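Local coordinates for protein phenol hydroxylase component phN (Pseudomonas stutzeri, PDB 3U52) that probably forms the large diiron subunit of a bacterial multicomponent phenol hydroxylase, which uses molecular oxygen to hydroxylate phenols, at residues I257-R260 / W261-K264; R316-K319 / Y320-V323; I477-G480 / E481-D485; D485-S489 / P490-H494. All coordinates share one frame; numbering follows the deposited sequence.

Contact 1: I257-R260 / W261-K264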
loop_
_atom_site.group_PDB
_atom_site.type_symbol
_atom_site.label_atom_id
_atom_site.label_comp_id
_atom_site.label_asym_id
_atom_site.label_seq_id
_atom_site.Cartn_x
_atom_site.Cartn_y
_atom_site.Cartn_z
ATOM N N ILE A 257 28.677 -23.620 -30.488
ATOM C CA ILE A 257 28.370 -24.038 -29.110
ATOM C C ILE A 257 27.036 -23.402 -28.665
ATOM O O ILE A 257 26.185 -24.077 -28.078
ATOM C CB ILE A 257 29.495 -23.607 -28.122
ATOM C CG1 ILE A 257 30.861 -24.210 -28.570
ATOM C CG2 ILE A 257 29.085 -23.997 -26.669
ATOM C CD1 ILE A 257 32.064 -23.675 -27.771
ATOM N N VAL A 258 26.899 -22.097 -28.928
ATOM C CA VAL A 258 25.690 -21.357 -28.583
ATOM C C VAL A 258 24.530 -21.910 -29.362
ATOM O O VAL A 258 23.436 -22.003 -28.841
ATOM C CB VAL A 258 25.819 -19.820 -28.858
ATOM C CG1 VAL A 258 24.483 -19.132 -28.719
ATOM C CG2 VAL A 258 26.805 -19.174 -27.879
ATOM N N GLN A 259 24.754 -22.292 -30.620
ATOM C CA GLN A 259 23.653 -22.873 -31.418
ATOM C C GLN A 259 23.084 -24.141 -30.770
ATOM O O GLN A 259 21.845 -24.340 -30.693
ATOM C CB GLN A 259 24.099 -23.197 -32.875
ATOM C CG GLN A 259 22.892 -23.731 -33.688
ATOM C CD GLN A 259 21.882 -22.634 -33.960
ATOM O OE1 GLN A 259 20.718 -22.674 -33.511
ATOM N NE2 GLN A 259 22.308 -21.652 -34.686
ATOM N N ARG A 260 23.975 -25.018 -30.335
ATOM C CA ARG A 260 23.547 -26.232 -29.658
ATOM C C ARG A 260 22.784 -25.925 -28.361
ATOM O O ARG A 260 21.815 -26.624 -28.043
ATOM C CB ARG A 260 24.741 -27.131 -29.308
ATOM C CG ARG A 260 25.306 -27.924 -30.498
ATOM C CD ARG A 260 26.576 -28.723 -30.059
ATOM N NE ARG A 260 27.625 -28.487 -31.061
ATOM C CZ ARG A 260 28.861 -28.074 -30.821
ATOM N NH1 ARG A 260 29.310 -27.894 -29.584
ATOM N NH2 ARG A 260 29.663 -27.884 -31.852
ATOM N N TRP A 261 23.261 -24.953 -27.580
ATOM C CA TRP A 261 22.519 -24.550 -26.354
ATOM C C TRP A 261 21.160 -23.973 -26.673
ATOM O O TRP A 261 20.228 -24.207 -25.937
ATOM C CB TRP A 261 23.276 -23.542 -25.479
ATOM C CG TRP A 261 24.521 -24.121 -24.867
ATOM C CD1 TRP A 261 24.767 -25.435 -24.589
ATOM C CD2 TRP A 261 25.650 -23.387 -24.406
ATOM N NE1 TRP A 261 26.014 -25.569 -24.014
ATOM C CE2 TRP A 261 26.574 -24.327 -23.882
ATOM C CE3 TRP A 261 25.970 -22.018 -24.381
ATOM C CZ2 TRP A 261 27.815 -23.943 -23.313
ATOM C CZ3 TRP A 261 27.214 -21.639 -23.834
ATOM C CH2 TRP A 261 28.111 -22.606 -23.326
ATOM N N ILE A 262 21.056 -23.184 -27.740
ATOM C CA ILE A 262 19.748 -22.633 -28.141
ATOM C C ILE A 262 18.821 -23.831 -28.495
ATOM O O ILE A 262 17.683 -23.896 -28.055
ATOM C CB ILE A 262 19.901 -21.633 -29.306
ATOM C CG1 ILE A 262 20.492 -20.281 -28.825
ATOM C CG2 ILE A 262 18.606 -21.422 -30.057
ATOM C CD1 ILE A 262 20.864 -19.324 -29.964
ATOM N N ASP A 263 19.303 -24.770 -29.292
ATOM C CA ASP A 263 18.482 -25.937 -29.651
ATOM C C ASP A 263 18.037 -26.731 -28.411
ATOM O O ASP A 263 16.850 -27.082 -28.300
ATOM C CB ASP A 263 19.276 -26.863 -30.562
ATOM C CG ASP A 263 19.527 -26.286 -31.964
ATOM O OD1 ASP A 263 20.440 -26.831 -32.646
ATOM O OD2 ASP A 263 18.870 -25.312 -32.417
ATOM N N LYS A 264 18.975 -27.010 -27.490
ATOM C CA LYS A 264 18.655 -27.740 -26.210
ATOM C C LYS A 264 17.635 -26.981 -25.305
ATOM O O LYS A 264 16.613 -27.541 -24.857
ATOM C CB LYS A 264 19.932 -27.971 -25.409
ATOM C CG LYS A 264 19.708 -28.623 -24.037
ATOM C CD LYS A 264 21.026 -28.762 -23.273
ATOM C CE LYS A 264 20.658 -29.030 -21.833
ATOM N NZ LYS A 264 21.942 -29.257 -21.043
#
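Ile257 and Trp261 meet one turn apart on helix 254-283, where an isoleucine methyl sits over one face of the indole's six-membered ring. CG2 of Ile257 lies 3.7 Å from the centroid of that ring of Trp261, 16° off the ring normal, a CH-pi contact. The two side chains run alongside each other. The methyl reaches the ring because it stands anti to the backbone N of Ile257 while the indole folds back beside its own N (chi1 -66°). One residue on, CG1 of Val258 touches CD1 of Ile262 at 3.8 Å. Val258 also packs on Ile244 and Leu248 of helix 220-250, which carries the iron ligands Glu233 and His236, and Trp261 on Phe188 and Thr192 of helix 187-216.

Backbone hydrogen bonds form a regular alpha-helical ladder: Trp261 N to Ile257 O is 3.1 Å, and Ile262 N to Val258 O is 2.9 Å. Asp263 N and Lys264 N continue it to the carbonyls of Gln259 and Arg260.

Charged ends find partners elsewhere, Asp263 in Arg316, and the extended Lys264 in Glu189, Asp181 and Glu443. These buried charges thus meet opposite ones, which probably offsets the cost of burying them, while Ile257 and Val258 pack on residues one turn on.

Contact 2: R316-K319 / Y320-V323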
loop_
_atom_site.group_PDB
_atom_site.type_symbol
_atom_site.label_atom_id
_atom_site.label_comp_id
_atom_site.label_asym_id
_atom_site.label_seq_id
_atom_site.Cartn_x
_atom_site.Cartn_y
_atom_site.Cartn_z
ATOM N N ARG A 316 20.911 -19.968 -36.535
ATOM C CA ARG A 316 19.613 -20.302 -37.179
ATOM C C ARG A 316 18.550 -20.510 -36.080
ATOM O O ARG A 316 18.900 -20.649 -34.908
ATOM C CB ARG A 316 19.725 -21.550 -38.061
ATOM C CG ARG A 316 20.305 -22.738 -37.302
ATOM C CD ARG A 316 19.965 -24.113 -37.834
ATOM N NE ARG A 316 20.654 -25.135 -37.042
ATOM C CZ ARG A 316 20.232 -25.572 -35.852
ATOM N NH1 ARG A 316 19.107 -25.097 -35.324
ATOM N NH2 ARG A 316 20.925 -26.483 -35.186
ATOM N N PRO A 317 17.249 -20.506 -36.457
ATOM C CA PRO A 317 16.215 -20.728 -35.423
ATOM C C PRO A 317 16.375 -22.111 -34.778
ATOM O O PRO A 317 16.994 -23.051 -35.390
ATOM C CB PRO A 317 14.880 -20.591 -36.193
ATOM C CG PRO A 317 15.231 -20.022 -37.547
ATOM C CD PRO A 317 16.679 -20.288 -37.820
ATOM N N PRO A 318 15.829 -22.293 -33.552
ATOM C CA PRO A 318 16.016 -23.603 -32.889
ATOM C C PRO A 318 15.495 -24.818 -33.677
ATOM O O PRO A 318 14.453 -24.763 -34.351
ATOM C CB PRO A 318 15.237 -23.463 -31.551
ATOM C CG PRO A 318 15.042 -22.013 -31.385
ATOM C CD PRO A 318 15.029 -21.359 -32.721
ATOM N N LYS A 319 16.249 -25.901 -33.585
ATOM C CA LYS A 319 15.867 -27.199 -34.166
ATOM C C LYS A 319 14.515 -27.662 -33.590
ATOM O O LYS A 319 14.250 -27.495 -32.391
ATOM C CB LYS A 319 17.007 -28.174 -33.817
ATOM C CG LYS A 319 16.992 -29.502 -34.474
ATOM C CD LYS A 319 18.337 -30.180 -34.269
ATOM C CE LYS A 319 18.583 -30.435 -32.805
ATOM N NZ LYS A 319 19.724 -31.362 -32.586
ATOM N N TYR A 320 13.654 -28.231 -34.443
ATOM C CA TYR A 320 12.289 -28.645 -34.064
ATOM C C TYR A 320 11.334 -27.503 -33.676
ATOM O O TYR A 320 10.282 -27.797 -33.146
ATOM C CB TYR A 320 12.224 -29.761 -32.967
ATOM C CG TYR A 320 13.152 -30.917 -33.258
ATOM C CD1 TYR A 320 14.254 -31.172 -32.450
ATOM C CD2 TYR A 320 12.960 -31.713 -34.380
ATOM C CE1 TYR A 320 15.145 -32.190 -32.772
ATOM C CE2 TYR A 320 13.823 -32.740 -34.685
ATOM C CZ TYR A 320 14.907 -32.969 -33.897
ATOM O OH TYR A 320 15.748 -34.017 -34.236
ATOM N N GLN A 321 11.644 -26.237 -33.956
ATOM C CA GLN A 321 10.660 -25.211 -33.600
ATOM C C GLN A 321 9.364 -25.468 -34.381
ATOM O O GLN A 321 8.306 -25.202 -33.854
ATOM C CB GLN A 321 11.172 -23.768 -33.789
ATOM C CG GLN A 321 11.233 -23.328 -35.224
ATOM C CD GLN A 321 11.405 -21.839 -35.409
ATOM O OE1 GLN A 321 11.522 -21.063 -34.455
ATOM N NE2 GLN A 321 11.437 -21.427 -36.662
ATOM N N ASP A 322 9.451 -26.036 -35.603
ATOM C CA ASP A 322 8.241 -26.443 -36.374
ATOM C C ASP A 322 7.327 -27.451 -35.691
ATOM O O ASP A 322 6.106 -27.407 -35.846
ATOM C CB ASP A 322 8.579 -26.994 -37.775
ATOM C CG ASP A 322 9.649 -28.160 -37.766
ATOM O OD1 ASP A 322 10.858 -27.989 -37.302
ATOM O OD2 ASP A 322 9.290 -29.250 -38.311
ATOM N N VAL A 323 7.941 -28.395 -34.985
ATOM C CA VAL A 323 7.209 -29.404 -34.241
ATOM C C VAL A 323 6.447 -28.682 -33.117
ATOM O O VAL A 323 5.300 -29.013 -32.844
ATOM C CB VAL A 323 8.173 -30.497 -33.687
ATOM C CG1 VAL A 323 7.440 -31.448 -32.825
ATOM C CG2 VAL A 323 8.882 -31.269 -34.821
#
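Pro318 O accepts from Gln321 N at 3.2 Å, closing a type II beta turn that leads into helix 321-327 with Tyr320 at the N-cap position. The amide approaches from well above the carbonyl plane, and the N-H is bent to 148°. Tyr320 takes the positive phi of the turn's third position, and its side chain lies beside that of Lys319, the two pointing the same way. CG of Lys319 lies over one face of the phenol ring of Tyr320, with CE near its CE1 atom. That CG sits 3.9 Å from the ring centroid, 22° off the normal and offset toward the rim, a CH-pi contact. A first torsion of -170° lets the lysine chain follow the ring before it bends at its third torsion. Its amine forms a salt bridge with Asp438, the same carboxylate that is hydrogen-bonded to the Tyr320 hydroxyl, so both ends converge on helix 434-442. With an alanine in place of Tyr320, Asp438 would probably lose its hydroxyl partner and the lysine methylenes the flat surface beside them. Across the turn Gln321 reaches back over the prolines while its OE1 is hydrogen-bonded to Tyr299 of helix 291-310. Its amide end slants over Pro317, where NE2 of Gln321 comes 3.6 Å from CB of Pro317.

Contact 3: I477-G480 / E481-D485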
loop_
_atom_site.group_PDB
_atom_site.type_symbol
_atom_site.label_atom_id
_atom_site.label_comp_id
_atom_site.label_asym_id
_atom_site.label_seq_id
_atom_site.Cartn_x
_atom_site.Cartn_y
_atom_site.Cartn_z
ATOM N N ILE A 477 0.725 -35.330 0.318
ATOM C CA ILE A 477 -0.588 -35.012 -0.234
ATOM C C ILE A 477 -1.669 -35.615 0.668
ATOM O O ILE A 477 -1.673 -36.829 0.938
ATOM C CB ILE A 477 -0.669 -35.426 -1.750
ATOM C CG1 ILE A 477 0.170 -34.426 -2.595
ATOM C CG2 ILE A 477 -2.120 -35.550 -2.239
ATOM C CD1 ILE A 477 0.643 -34.919 -3.935
ATOM N N ASN A 478 -2.556 -34.786 1.201
ATOM C CA ASN A 478 -3.564 -35.337 2.095
ATOM C C ASN A 478 -4.665 -35.912 1.250
ATOM O O ASN A 478 -5.433 -35.168 0.670
ATOM C CB ASN A 478 -4.139 -34.283 3.031
ATOM C CG ASN A 478 -3.086 -33.739 3.980
ATOM O OD1 ASN A 478 -2.982 -32.531 4.176
ATOM N ND2 ASN A 478 -2.283 -34.628 4.543
ATOM N N ILE A 479 -4.727 -37.235 1.195
ATOM C CA ILE A 479 -5.742 -37.923 0.403
ATOM C C ILE A 479 -7.174 -37.554 0.799
ATOM O O ILE A 479 -7.557 -37.651 1.973
ATOM C CB ILE A 479 -5.550 -39.427 0.440
ATOM C CG1 ILE A 479 -4.149 -39.780 -0.072
ATOM C CG2 ILE A 479 -6.683 -40.119 -0.367
ATOM C CD1 ILE A 479 -3.640 -41.168 0.369
ATOM N N GLY A 480 -7.971 -37.174 -0.196
ATOM C CA GLY A 480 -9.333 -36.693 0.025
ATOM C C GLY A 480 -9.441 -35.190 0.225
ATOM O O GLY A 480 -10.548 -34.636 0.187
ATOM N N GLU A 481 -8.298 -34.510 0.407
ATOM C CA GLU A 481 -8.296 -33.075 0.586
ATOM C C GLU A 481 -7.628 -32.333 -0.574
ATOM O O GLU A 481 -8.205 -31.410 -1.123
ATOM C CB GLU A 481 -7.608 -32.717 1.899
ATOM C CG GLU A 481 -8.353 -33.140 3.125
ATOM C CD GLU A 481 -7.577 -32.809 4.401
ATOM O OE1 GLU A 481 -6.850 -31.779 4.427
ATOM O OE2 GLU A 481 -7.685 -33.585 5.386
ATOM N N ASP A 482 -6.389 -32.696 -0.896
ATOM C CA ASP A 482 -5.613 -31.975 -1.896
ATOM C C ASP A 482 -5.793 -32.552 -3.289
ATOM O O ASP A 482 -5.519 -31.857 -4.293
ATOM C CB ASP A 482 -4.122 -32.086 -1.597
ATOM C CG ASP A 482 -3.726 -31.514 -0.232
ATOM O OD1 ASP A 482 -2.795 -32.078 0.354
ATOM O OD2 ASP A 482 -4.300 -30.497 0.234
ATOM N N ASN A 483 -6.180 -33.832 -3.380
ATOM C CA ASN A 483 -6.171 -34.548 -4.669
ATOM C C ASN A 483 -7.595 -34.873 -5.176
ATOM O O ASN A 483 -8.584 -34.440 -4.562
ATOM C CB ASN A 483 -5.321 -35.823 -4.533
ATOM C CG ASN A 483 -5.932 -36.839 -3.584
ATOM O OD1 ASN A 483 -5.669 -38.048 -3.682
ATOM N ND2 ASN A 483 -6.760 -36.373 -2.678
ATOM N N PHE A 484 -7.700 -35.600 -6.289
ATOM C CA PHE A 484 -8.990 -36.048 -6.831
ATOM C C PHE A 484 -9.741 -34.930 -7.549
ATOM O O PHE A 484 -9.281 -33.781 -7.549
ATOM C CB PHE A 484 -9.914 -36.642 -5.755
ATOM C CG PHE A 484 -9.375 -37.890 -5.062
ATOM C CD1 PHE A 484 -8.842 -38.963 -5.804
ATOM C CD2 PHE A 484 -9.440 -38.003 -3.680
ATOM C CE1 PHE A 484 -8.354 -40.117 -5.166
ATOM C CE2 PHE A 484 -8.941 -39.157 -3.012
ATOM C CZ PHE A 484 -8.415 -40.221 -3.765
ATOM N N ASP A 485 -10.899 -35.259 -8.151
ATOM C CA ASP A 485 -11.723 -34.296 -8.856
ATOM C C ASP A 485 -12.135 -33.081 -8.004
ATOM O O ASP A 485 -12.358 -33.177 -6.793
ATOM C CB ASP A 485 -13.012 -34.963 -9.373
ATOM C CG ASP A 485 -13.570 -34.282 -10.580
ATOM O OD1 ASP A 485 -13.277 -34.774 -11.696
ATOM O OD2 ASP A 485 -14.298 -33.240 -10.449
#
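Asp482 turns its carboxylate back on the backbone of Asn478, at an angle to the asparagine side chain, and together they bind up a type II beta turn from Asn478 to Glu481, in the long loop between helices 467-474 and 490-498. OD1 of Asp482 accepts from Asn478 N at 2.8 Å, nearly straight at 167°, although the N-H meets it from above the carboxylate plane. The first torsion of Asp482 (chi1 -60°) swings that oxygen over the start of the turn, where His160 gives it a second hydrogen bond. In the opposite sense Asn478 O receives two amides: Glu481 N at 3.0 Å closes the turn, and Asp482 N at 3.1 Å, in the carbonyl plane, adds a further bond. Side chain and backbone thus tie the same two residues in both directions, which should restrain the turn. Gly480 suits the bend: its positive phi would jam a side chain against the preceding carbonyl oxygen. Glu481 lays its extended chain across Asn478, their flat ends turned 45° apart. CG2 of Ile477 lies 3.9 Å from CB of Asn483, while Ile477 also packs on Val471 of helix 467-474. At the far end Ile479 and Phe484 cross obliquely, with CG2 of Ile479 touching CE2 of Phe484 at 3.6 Å.

Contact 4: D485-S489 / P490-H494. With CU (copper (II) ion), chain J.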
loop_
_atom_site.group_PDB
_atom_site.type_symbol
_atom_site.label_atom_id
_atom_site.label_comp_id
_atom_site.label_asym_id
_atom_site.label_seq_id
_atom_site.Cartn_x
_atom_site.Cartn_y
_atom_site.Cartn_z
ATOM N N ASP A 485 -10.899 -35.259 -8.151
ATOM C CA ASP A 485 -11.723 -34.296 -8.856
ATOM C C ASP A 485 -12.135 -33.081 -8.004
ATOM O O ASP A 485 -12.358 -33.177 -6.793
ATOM C CB ASP A 485 -13.012 -34.963 -9.373
ATOM C CG ASP A 485 -13.570 -34.282 -10.580
ATOM O OD1 ASP A 485 -13.277 -34.774 -11.696
ATOM O OD2 ASP A 485 -14.298 -33.240 -10.449
ATOM N N TYR A 486 -12.266 -31.940 -8.661
ATOM C CA TYR A 486 -12.731 -30.732 -7.985
ATOM C C TYR A 486 -14.165 -30.889 -7.447
ATOM O O TYR A 486 -14.507 -30.399 -6.342
ATOM C CB TYR A 486 -12.680 -29.542 -8.941
ATOM C CG TYR A 486 -13.296 -28.299 -8.342
ATOM C CD1 TYR A 486 -12.627 -27.559 -7.350
ATOM C CD2 TYR A 486 -14.566 -27.879 -8.743
ATOM C CE1 TYR A 486 -13.219 -26.385 -6.792
ATOM C CE2 TYR A 486 -15.159 -26.720 -8.202
ATOM C CZ TYR A 486 -14.489 -25.994 -7.222
ATOM O OH TYR A 486 -15.104 -24.832 -6.715
ATOM N N VAL A 487 -15.002 -31.535 -8.257
ATOM C CA VAL A 487 -16.408 -31.777 -7.880
ATOM C C VAL A 487 -16.452 -32.744 -6.680
ATOM O O VAL A 487 -16.007 -33.888 -6.748
ATOM C CB VAL A 487 -17.228 -32.241 -9.116
ATOM C CG1 VAL A 487 -18.628 -32.690 -8.726
ATOM C CG2 VAL A 487 -17.268 -31.094 -10.137
ATOM N N GLY A 488 -16.915 -32.216 -5.559
ATOM C CA GLY A 488 -17.010 -32.955 -4.325
ATOM C C GLY A 488 -15.826 -32.762 -3.412
ATOM O O GLY A 488 -15.671 -33.491 -2.418
ATOM N N SER A 489 -14.953 -31.822 -3.739
ATOM C CA SER A 489 -13.728 -31.667 -2.954
ATOM C C SER A 489 -14.032 -30.742 -1.821
ATOM O O SER A 489 -15.016 -30.028 -1.895
ATOM C CB SER A 489 -12.637 -31.029 -3.804
ATOM O OG SER A 489 -13.082 -29.746 -4.258
ATOM N N PRO A 490 -13.211 -30.748 -0.764
ATOM C CA PRO A 490 -13.357 -29.719 0.294
ATOM C C PRO A 490 -13.238 -28.281 -0.209
ATOM O O PRO A 490 -14.020 -27.418 0.251
ATOM C CB PRO A 490 -12.247 -30.052 1.287
ATOM C CG PRO A 490 -11.936 -31.493 1.033
ATOM C CD PRO A 490 -12.192 -31.751 -0.427
ATOM N N ASP A 491 -12.353 -28.006 -1.193
ATOM C CA ASP A 491 -12.301 -26.669 -1.801
ATOM C C ASP A 491 -13.654 -26.268 -2.385
ATOM O O ASP A 491 -14.122 -25.170 -2.079
ATOM C CB ASP A 491 -11.265 -26.559 -2.916
ATOM C CG ASP A 491 -9.808 -26.260 -2.402
ATOM O OD1 ASP A 491 -9.546 -26.178 -1.178
ATOM O OD2 ASP A 491 -8.911 -26.086 -3.277
ATOM N N GLN A 492 -14.286 -27.135 -3.215
ATOM C CA GLN A 492 -15.620 -26.846 -3.761
ATOM C C GLN A 492 -16.680 -26.593 -2.656
ATOM O O GLN A 492 -17.416 -25.617 -2.727
ATOM C CB GLN A 492 -16.124 -27.949 -4.700
ATOM C CG GLN A 492 -17.426 -27.541 -5.370
ATOM C CD GLN A 492 -18.209 -28.691 -5.972
ATOM O OE1 GLN A 492 -18.754 -28.549 -7.055
ATOM N NE2 GLN A 492 -18.296 -29.807 -5.269
ATOM N N LYS A 493 -16.722 -27.447 -1.639
ATOM C CA LYS A 493 -17.633 -27.253 -0.489
ATOM C C LYS A 493 -17.403 -25.931 0.280
ATOM O O LYS A 493 -18.353 -25.239 0.641
ATOM C CB LYS A 493 -17.532 -28.477 0.452
ATOM C CG LYS A 493 -17.979 -29.798 -0.312
ATOM C CD LYS A 493 -17.876 -31.094 0.536
ATOM C CE LYS A 493 -18.745 -32.213 -0.101
ATOM N NZ LYS A 493 -19.165 -33.218 0.949
ATOM N N HIS A 494 -16.138 -25.584 0.507
ATOM C CA HIS A 494 -15.770 -24.343 1.174
ATOM C C HIS A 494 -16.122 -23.132 0.291
ATOM O O HIS A 494 -16.702 -22.143 0.773
ATOM C CB HIS A 494 -14.279 -24.396 1.500
ATOM C CG HIS A 494 -13.837 -23.356 2.471
ATOM N ND1 HIS A 494 -14.162 -23.406 3.812
ATOM C CD2 HIS A 494 -13.072 -22.253 2.305
ATOM C CE1 HIS A 494 -13.640 -22.359 4.429
ATOM N NE2 HIS A 494 -12.967 -21.650 3.538
HETATM CU CU CU J . -11.606 -20.292 4.026
#
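A type II beta turn running straight into an N-capped helix makes up this contact, and one turn farther along that helix lies a copper ligand. Ser489 is the N-cap of helix 490-498. Its OG accepts from Gln492 N at 3.1 Å, almost straight at 171°, and donates to Tyr486 O at 2.6 Å. The hydroxyl does both because it sits between its backbone N and carbonyl carbon (chi1 60°). Tyr486 O is gripped twice, since Ser489 N closes the turn on it at 3.0 Å. Gly488, at the turn's positive phi, has no side chain to strike the carbonyl before it. Just upstream Asp485 forms an Asx turn, its OD2 taking Val487 N on the anti lone pair. The helix then begins regularly, with Lys493 N bonded to Ser489 O at 3.1 Å.

Tyr486 lays its ring across Gln492 at about a right angle. CB of Gln492 stands over one face, 3.9 Å from the ring centroid and 23° off the normal, a CH-pi contact. A serine in place of Tyr486 is likely to open a gap beside Gln492 and leave its methylenes without the ring surface that covers them.

On the next helical turn His494 binds copper through NE2 at 2.0 Å, and His155 at the end of helix 125-155 supplies the other protein ligand. Asp491 pairs with Lys98. Asp491 and His494 thus tie the C-terminal helix to helices 94-103 and 125-155, while Tyr486, in the turn before it, packs on the loop at Asp90 to Arg92.

How the contacts relate
Two pairs of contacts lie on opposite sides of the chain's centre. Contacts 1 and 2, with centres 11 Å apart, join helix 254-283 to the turn before helix 321-327: OD1 of Asp263 forms a salt bridge with NH2 of Arg316 at 2.6 Å, and OD2 of Asp263 probably accepts from Lys319 N. Contacts 3 and 4 follow late in the chain, with centres 10 Å apart. They share Asp485 and touch where Gly480 O packs on Pro490 CD, forming one continuous path from helix 467-474 to helix 490-498. Contacts 1 and 3 have centres about 41 Å apart. One helical and three turn or cap contacts thus lie in two remote regions of a largely helical subunit.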